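Local coordinates for protein (S)-ureidoglycine--glyoxylate transaminase (Bacillus subtilis, PDB 3ISL) that transfers the amino group of (S)-ureidoglycine to glyoxylate, giving oxalurate and glycine in purine catabolism, with pyridoxal 5'-phosphate as cofactor, at residues A[87-101]-A[137-151]. Sequence-based numbering, arbitrary orientation.
With PLP (pyridoxal-5'-phosphate), chain C.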
loop_
_atom_site.group_PDB
_atom_site.type_symbol
_atom_site.label_atom_id
_atom_site.label_comp_id
_atom_site.label_asym_id
_atom_site.label_seq_id
_atom_site.Cartn_x
_atom_site.Cartn_y
_atom_site.Cartn_z
ATOM N N ASP A 87 -11.370 -15.944 20.541
ATOM C CA ASP A 87 -12.274 -14.797 20.778
ATOM C C ASP A 87 -13.601 -14.933 19.993
ATOM O O ASP A 87 -13.631 -15.332 18.829
ATOM C CB ASP A 87 -11.614 -13.452 20.450
ATOM C CG ASP A 87 -10.451 -13.132 21.380
ATOM O OD1 ASP A 87 -10.403 -13.675 22.519
ATOM O OD2 ASP A 87 -9.586 -12.332 20.963
ATOM N N ASP A 88 -14.702 -14.612 20.651
ATOM C CA ASP A 88 -16.002 -14.567 19.988
ATOM C C ASP A 88 -16.159 -13.236 19.230
ATOM O O ASP A 88 -15.879 -12.178 19.786
ATOM C CB ASP A 88 -17.087 -14.677 21.030
ATOM C CG ASP A 88 -17.209 -16.081 21.615
ATOM O OD1 ASP A 88 -17.250 -17.057 20.850
ATOM O OD2 ASP A 88 -17.341 -16.183 22.849
ATOM N N VAL A 89 -16.613 -13.310 17.977
ATOM C CA VAL A 89 -16.765 -12.150 17.120
ATOM C C VAL A 89 -18.117 -12.254 16.419
ATOM O O VAL A 89 -18.382 -13.201 15.680
ATOM C CB VAL A 89 -15.602 -12.067 16.064
ATOM C CG1 VAL A 89 -15.817 -10.879 15.073
ATOM C CG2 VAL A 89 -14.163 -12.010 16.743
ATOM N N LEU A 90 -18.960 -11.255 16.657
ATOM C CA LEU A 90 -20.298 -11.206 16.094
ATOM C C LEU A 90 -20.229 -10.335 14.822
ATOM O O LEU A 90 -19.828 -9.194 14.884
ATOM C CB LEU A 90 -21.246 -10.494 17.049
ATOM C CG LEU A 90 -22.744 -10.841 17.088
ATOM C CD1 LEU A 90 -23.620 -9.620 17.382
ATOM C CD2 LEU A 90 -23.366 -11.791 16.040
ATOM N N ILE A 91 -20.697 -10.855 13.711
ATOM C CA ILE A 91 -20.652 -10.091 12.479
ATOM C C ILE A 91 -22.038 -10.141 11.846
ATOM O O ILE A 91 -22.426 -11.160 11.292
ATOM C CB ILE A 91 -19.604 -10.657 11.515
ATOM C CG1 ILE A 91 -18.274 -10.873 12.267
ATOM C CG2 ILE A 91 -19.416 -9.696 10.291
ATOM C CD1 ILE A 91 -17.119 -11.488 11.438
ATOM N N PRO A 92 -22.774 -9.040 11.916
ATOM C CA PRO A 92 -24.046 -9.040 11.205
ATOM C C PRO A 92 -23.759 -8.665 9.757
ATOM O O PRO A 92 -23.256 -7.597 9.504
ATOM C CB PRO A 92 -24.882 -7.933 11.913
ATOM C CG PRO A 92 -24.078 -7.466 13.091
ATOM C CD PRO A 92 -22.588 -7.826 12.723
ATOM N N ILE A 93 -24.151 -9.532 8.832
ATOM C CA ILE A 93 -23.835 -9.442 7.422
ATOM C C ILE A 93 -25.057 -9.148 6.561
ATOM O O ILE A 93 -26.043 -9.884 6.589
ATOM C CB ILE A 93 -23.239 -10.761 6.993
ATOM C CG1 ILE A 93 -21.870 -10.960 7.684
ATOM C CG2 ILE A 93 -23.060 -10.835 5.435
ATOM C CD1 ILE A 93 -21.515 -12.480 7.718
ATOM N N TYR A 94 -25.021 -8.043 5.818
ATOM C CA TYR A 94 -26.171 -7.734 4.938
ATOM C C TYR A 94 -25.702 -7.476 3.488
ATOM O O TYR A 94 -26.475 -7.050 2.610
ATOM C CB TYR A 94 -27.001 -6.577 5.510
ATOM C CG TYR A 94 -26.225 -5.296 5.723
ATOM C CD1 TYR A 94 -25.397 -5.117 6.850
ATOM C CD2 TYR A 94 -26.268 -4.283 4.767
ATOM C CE1 TYR A 94 -24.697 -3.958 7.002
ATOM C CE2 TYR A 94 -25.577 -3.127 4.910
ATOM C CZ TYR A 94 -24.810 -2.948 6.015
ATOM O OH TYR A 94 -24.106 -1.784 6.074
ATOM N N GLY A 95 -24.423 -7.756 3.240
ATOM C CA GLY A 95 -23.914 -7.706 1.875
ATOM C C GLY A 95 -22.536 -8.301 1.748
ATOM O O GLY A 95 -22.062 -8.954 2.665
ATOM N N ARG A 96 -21.901 -8.080 0.596
ATOM C CA ARG A 96 -20.667 -8.778 0.272
ATOM C C ARG A 96 -19.533 -8.475 1.229
ATOM O O ARG A 96 -18.758 -9.353 1.547
ATOM C CB ARG A 96 -20.217 -8.501 -1.181
ATOM C CG ARG A 96 -18.683 -8.700 -1.407
ATOM C CD ARG A 96 -18.117 -7.727 -2.508
ATOM N NE ARG A 96 -18.984 -7.657 -3.739
ATOM C CZ ARG A 96 -19.289 -6.548 -4.451
ATOM N NH1 ARG A 96 -18.824 -5.331 -4.125
ATOM N NH2 ARG A 96 -20.100 -6.659 -5.496
ATOM N N PHE A 97 -19.404 -7.236 1.676
ATOM C CA PHE A 97 -18.257 -6.887 2.530
ATOM C C PHE A 97 -18.384 -7.441 3.974
ATOM O O PHE A 97 -17.376 -7.645 4.652
ATOM C CB PHE A 97 -17.907 -5.370 2.383
ATOM C CG PHE A 97 -17.551 -4.986 0.941
ATOM C CD1 PHE A 97 -16.241 -5.163 0.461
ATOM C CD2 PHE A 97 -18.549 -4.556 0.029
ATOM C CE1 PHE A 97 -15.897 -4.889 -0.874
ATOM C CE2 PHE A 97 -18.213 -4.264 -1.324
ATOM C CZ PHE A 97 -16.874 -4.441 -1.764
ATOM N N GLY A 98 -19.602 -7.728 4.434
ATOM C CA GLY A 98 -19.786 -8.527 5.678
ATOM C C GLY A 98 -19.025 -9.870 5.661
ATOM O O GLY A 98 -18.440 -10.265 6.655
ATOM N N TYR A 99 -19.040 -10.568 4.533
ATOM C CA TYR A 99 -18.270 -11.814 4.351
ATOM C C TYR A 99 -16.756 -11.640 4.318
ATOM O O TYR A 99 -16.024 -12.550 4.713
ATOM C CB TYR A 99 -18.725 -12.523 3.087
ATOM C CG TYR A 99 -20.175 -12.950 3.224
ATOM C CD1 TYR A 99 -20.549 -13.885 4.183
ATOM C CD2 TYR A 99 -21.157 -12.431 2.389
ATOM C CE1 TYR A 99 -21.875 -14.280 4.330
ATOM C CE2 TYR A 99 -22.487 -12.830 2.528
ATOM C CZ TYR A 99 -22.842 -13.745 3.508
ATOM O OH TYR A 99 -24.166 -14.132 3.658
ATOM N N LEU A 100 -16.269 -10.487 3.867
ATOM C CA LEU A 100 -14.856 -10.261 4.027
ATOM C C LEU A 100 -14.474 -10.135 5.510
ATOM O O LEU A 100 -13.442 -10.624 5.935
ATOM C CB LEU A 100 -14.466 -8.961 3.306
ATOM C CG LEU A 100 -13.063 -8.392 3.306
ATOM C CD1 LEU A 100 -12.063 -9.334 2.625
ATOM C CD2 LEU A 100 -13.140 -6.942 2.587
ATOM N N LEU A 101 -15.299 -9.453 6.302
ATOM C CA LEU A 101 -15.007 -9.366 7.720
ATOM C C LEU A 101 -14.949 -10.776 8.323
ATOM O O LEU A 101 -14.099 -11.027 9.168
ATOM C CB LEU A 101 -16.100 -8.575 8.460
ATOM C CG LEU A 101 -16.260 -7.094 8.126
ATOM C CD1 LEU A 101 -17.351 -6.558 9.064
ATOM C CD2 LEU A 101 -14.938 -6.306 8.243
ATOM N N PRO A 137 -19.895 -11.087 22.780
ATOM C CA PRO A 137 -18.653 -11.198 22.015
ATOM C C PRO A 137 -17.583 -10.229 22.527
ATOM O O PRO A 137 -17.900 -9.139 23.048
ATOM C CB PRO A 137 -19.112 -10.802 20.603
ATOM C CG PRO A 137 -20.112 -9.763 20.866
ATOM C CD PRO A 137 -20.900 -10.287 22.066
ATOM N N LYS A 138 -16.319 -10.579 22.375
ATOM C CA LYS A 138 -15.265 -9.574 22.585
ATOM C C LYS A 138 -15.438 -8.436 21.528
ATOM O O LYS A 138 -15.213 -7.236 21.796
ATOM C CB LYS A 138 -13.855 -10.238 22.505
ATOM C CG LYS A 138 -12.697 -9.271 22.559
ATOM C CD LYS A 138 -11.319 -10.003 22.498
ATOM C CE LYS A 138 -10.163 -9.071 22.711
ATOM N NZ LYS A 138 -8.866 -9.798 22.544
ATOM N N ILE A 139 -15.870 -8.820 20.340
ATOM C CA ILE A 139 -15.859 -7.896 19.209
ATOM C C ILE A 139 -17.144 -8.006 18.389
ATOM O O ILE A 139 -17.625 -9.135 18.089
ATOM C CB ILE A 139 -14.710 -8.220 18.219
ATOM C CG1 ILE A 139 -13.369 -8.086 18.943
ATOM C CG2 ILE A 139 -14.806 -7.303 16.903
ATOM C CD1 ILE A 139 -12.340 -8.871 18.358
ATOM N N VAL A 140 -17.683 -6.840 18.026
ATOM C CA VAL A 140 -18.652 -6.824 16.954
ATOM C C VAL A 140 -18.149 -6.016 15.788
ATOM O O VAL A 140 -17.725 -4.871 15.938
ATOM C CB VAL A 140 -20.130 -6.570 17.419
ATOM C CG1 VAL A 140 -20.339 -6.441 18.946
ATOM C CG2 VAL A 140 -21.008 -5.744 16.476
ATOM N N ALA A 141 -18.135 -6.686 14.628
ATOM C CA ALA A 141 -17.535 -6.144 13.419
ATOM C C ALA A 141 -18.641 -5.961 12.426
ATOM O O ALA A 141 -19.393 -6.903 12.158
ATOM C CB ALA A 141 -16.443 -7.103 12.839
ATOM N N MET A 142 -18.703 -4.791 11.815
ATOM C CA MET A 142 -19.789 -4.527 10.895
ATOM C C MET A 142 -19.465 -3.506 9.781
ATOM O O MET A 142 -18.681 -2.598 9.996
ATOM C CB MET A 142 -20.948 -3.975 11.715
ATOM C CG MET A 142 -22.291 -4.315 11.167
ATOM S SD MET A 142 -23.508 -3.538 12.268
ATOM C CE MET A 142 -24.878 -3.590 11.126
ATOM N N VAL A 143 -20.107 -3.657 8.616
ATOM C CA VAL A 143 -19.949 -2.725 7.492
ATOM C C VAL A 143 -20.978 -1.568 7.706
ATOM O O VAL A 143 -22.145 -1.817 7.984
ATOM C CB VAL A 143 -20.197 -3.398 6.130
ATOM C CG1 VAL A 143 -19.984 -2.352 4.947
ATOM C CG2 VAL A 143 -19.312 -4.619 5.931
ATOM N N HIS A 144 -20.527 -0.321 7.629
ATOM C CA HIS A 144 -21.467 0.847 7.653
ATOM C C HIS A 144 -22.344 0.915 6.415
ATOM O O HIS A 144 -23.612 0.977 6.512
ATOM C CB HIS A 144 -20.671 2.193 7.831
ATOM C CG HIS A 144 -21.537 3.395 8.121
ATOM N ND1 HIS A 144 -21.089 4.683 7.919
ATOM C CD2 HIS A 144 -22.840 3.500 8.520
ATOM C CE1 HIS A 144 -22.061 5.539 8.216
ATOM N NE2 HIS A 144 -23.121 4.852 8.634
ATOM N N GLY A 145 -21.702 0.945 5.253
ATOM C CA GLY A 145 -22.429 1.045 3.977
ATOM C C GLY A 145 -21.944 -0.092 3.054
ATOM O O GLY A 145 -20.735 -0.190 2.760
ATOM N N GLU A 146 -22.858 -0.965 2.612
ATOM C CA GLU A 146 -22.484 -2.056 1.652
ATOM C C GLU A 146 -22.750 -1.564 0.267
ATOM O O GLU A 146 -23.949 -1.402 -0.095
ATOM C CB GLU A 146 -23.440 -3.277 1.763
ATOM C CG GLU A 146 -23.132 -4.281 2.819
ATOM C CD GLU A 146 -21.930 -5.126 2.490
ATOM O OE1 GLU A 146 -21.506 -5.164 1.322
ATOM O OE2 GLU A 146 -21.423 -5.792 3.399
ATOM N N THR A 147 -21.687 -1.376 -0.532
ATOM C CA THR A 147 -21.846 -0.916 -1.866
ATOM C C THR A 147 -22.385 -2.035 -2.691
ATOM O O THR A 147 -22.991 -1.760 -3.722
ATOM C CB THR A 147 -20.524 -0.434 -2.542
ATOM O OG1 THR A 147 -19.539 -1.460 -2.414
ATOM C CG2 THR A 147 -20.014 0.803 -1.870
ATOM N N SER A 148 -22.155 -3.279 -2.265
ATOM C CA SER A 148 -22.611 -4.437 -3.017
ATOM C C SER A 148 -24.140 -4.432 -3.117
ATOM O O SER A 148 -24.699 -4.888 -4.077
ATOM C CB SER A 148 -22.105 -5.758 -2.360
ATOM O OG SER A 148 -22.648 -5.908 -1.030
ATOM N N THR A 149 -24.808 -3.938 -2.095
ATOM C CA THR A 149 -26.274 -3.959 -2.048
ATOM C C THR A 149 -26.876 -2.544 -2.067
ATOM O O THR A 149 -28.041 -2.374 -2.299
ATOM C CB THR A 149 -26.824 -4.778 -0.863
ATOM O OG1 THR A 149 -26.647 -4.092 0.381
ATOM C CG2 THR A 149 -26.193 -6.223 -0.798
ATOM N N GLY A 150 -26.046 -1.535 -1.875
ATOM C CA GLY A 150 -26.497 -0.135 -1.801
ATOM C C GLY A 150 -27.204 0.272 -0.514
ATOM O O GLY A 150 -27.916 1.283 -0.511
ATOM N N ARG A 151 -27.051 -0.501 0.566
ATOM C CA ARG A 151 -27.734 -0.197 1.832
ATOM C C ARG A 151 -26.739 0.351 2.803
ATOM O O ARG A 151 -25.601 -0.034 2.769
ATOM C CB ARG A 151 -28.423 -1.435 2.454
ATOM C CG ARG A 151 -29.492 -2.053 1.547
ATOM C CD ARG A 151 -30.660 -1.091 1.321
ATOM N NE ARG A 151 -30.656 -0.279 0.112
ATOM C CZ ARG A 151 -30.563 -0.770 -1.112
ATOM N NH1 ARG A 151 -30.353 -2.049 -1.213
ATOM N NH2 ARG A 151 -30.633 -0.025 -2.199
HETATM N N1 PLP C . -15.116 -2.415 2.313
HETATM C C2 PLP C . -16.252 -1.773 1.631
HETATM C C2A PLP C . -17.493 -1.479 2.230
HETATM C C3 PLP C . -16.188 -1.401 0.282
HETATM O O3 PLP C . -17.243 -0.795 -0.351
HETATM C C4 PLP C . -15.056 -1.590 -0.479
HETATM C C4A PLP C . -15.045 -1.127 -1.988
HETATM C C5 PLP C . -13.954 -2.182 0.126
HETATM C C6 PLP C . -13.954 -2.612 1.491
HETATM C C5A PLP C . -12.771 -2.418 -0.753
HETATM O O4P PLP C . -11.662 -1.871 -0.211
HETATM P P PLP C . -10.407 -2.033 -1.158
HETATM O O1P PLP C . -10.785 -2.553 -2.540
HETATM O O2P PLP C . -9.451 -3.009 -0.210
HETATM O O3P PLP C . -9.607 -0.558 -1.243
HETATM O O HOH W 1 -28.339 -5.307 2.013
HETATM O O HOH W 2 -22.720 -6.381 5.522
#
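Glu-146 lays its CG over one face of the Tyr-94 ring, a CH-pi contact 3.9 Å from CG to the ring centroid, while Val-143 O and Arg-151 O lie at the ring's edge. The Tyr-94 hydroxyl donates to Val-143 O at 2.7 Å, from above the carbonyl plane. One face of the Phe-97 ring is covered by the PLP pyridine ring, CE1 3.4 Å from C4 of the cofactor, and an edge turns to Glu-146 OE1; a flat apolar ring can cover the pyridine while its opposite face takes the aliphatic CD of Arg-96, whose guanidinium has Ser-148 CB over one face. Near Phe-97 CE2, Thr-147 OG1 shares a hydrogen bond with PLP O3. Both segments belong to the large PLP-binding domain of a fold-type I aminotransferase: strands 88-93 and 139-143 run parallel in its central sheet, joined by Leu-90 N to Ile-139 O (2.9 Å) and Ala-141 N to Leu-90 O. Bent at chi2 (-73°), Glu-146 brings its carboxylate to the start of helix 96-107, where OE1 takes Phe-97 N through its syn lone pair (3.0 Å, 169°) and OE2 takes Gly-98 N at 2.9 Å. Ser-148 OG donates to OE1 from above the carboxylate plane, and the helix N-terminus would favour the negative charge. A leucine here would probably leave the Phe-97 and Gly-98 amides without their acceptor and Ser-148 OG free to turn. Leu-101 CD1 reaches the backbone at Met-142 N (3.5 Å), which the small side chain of Ala-141 allows.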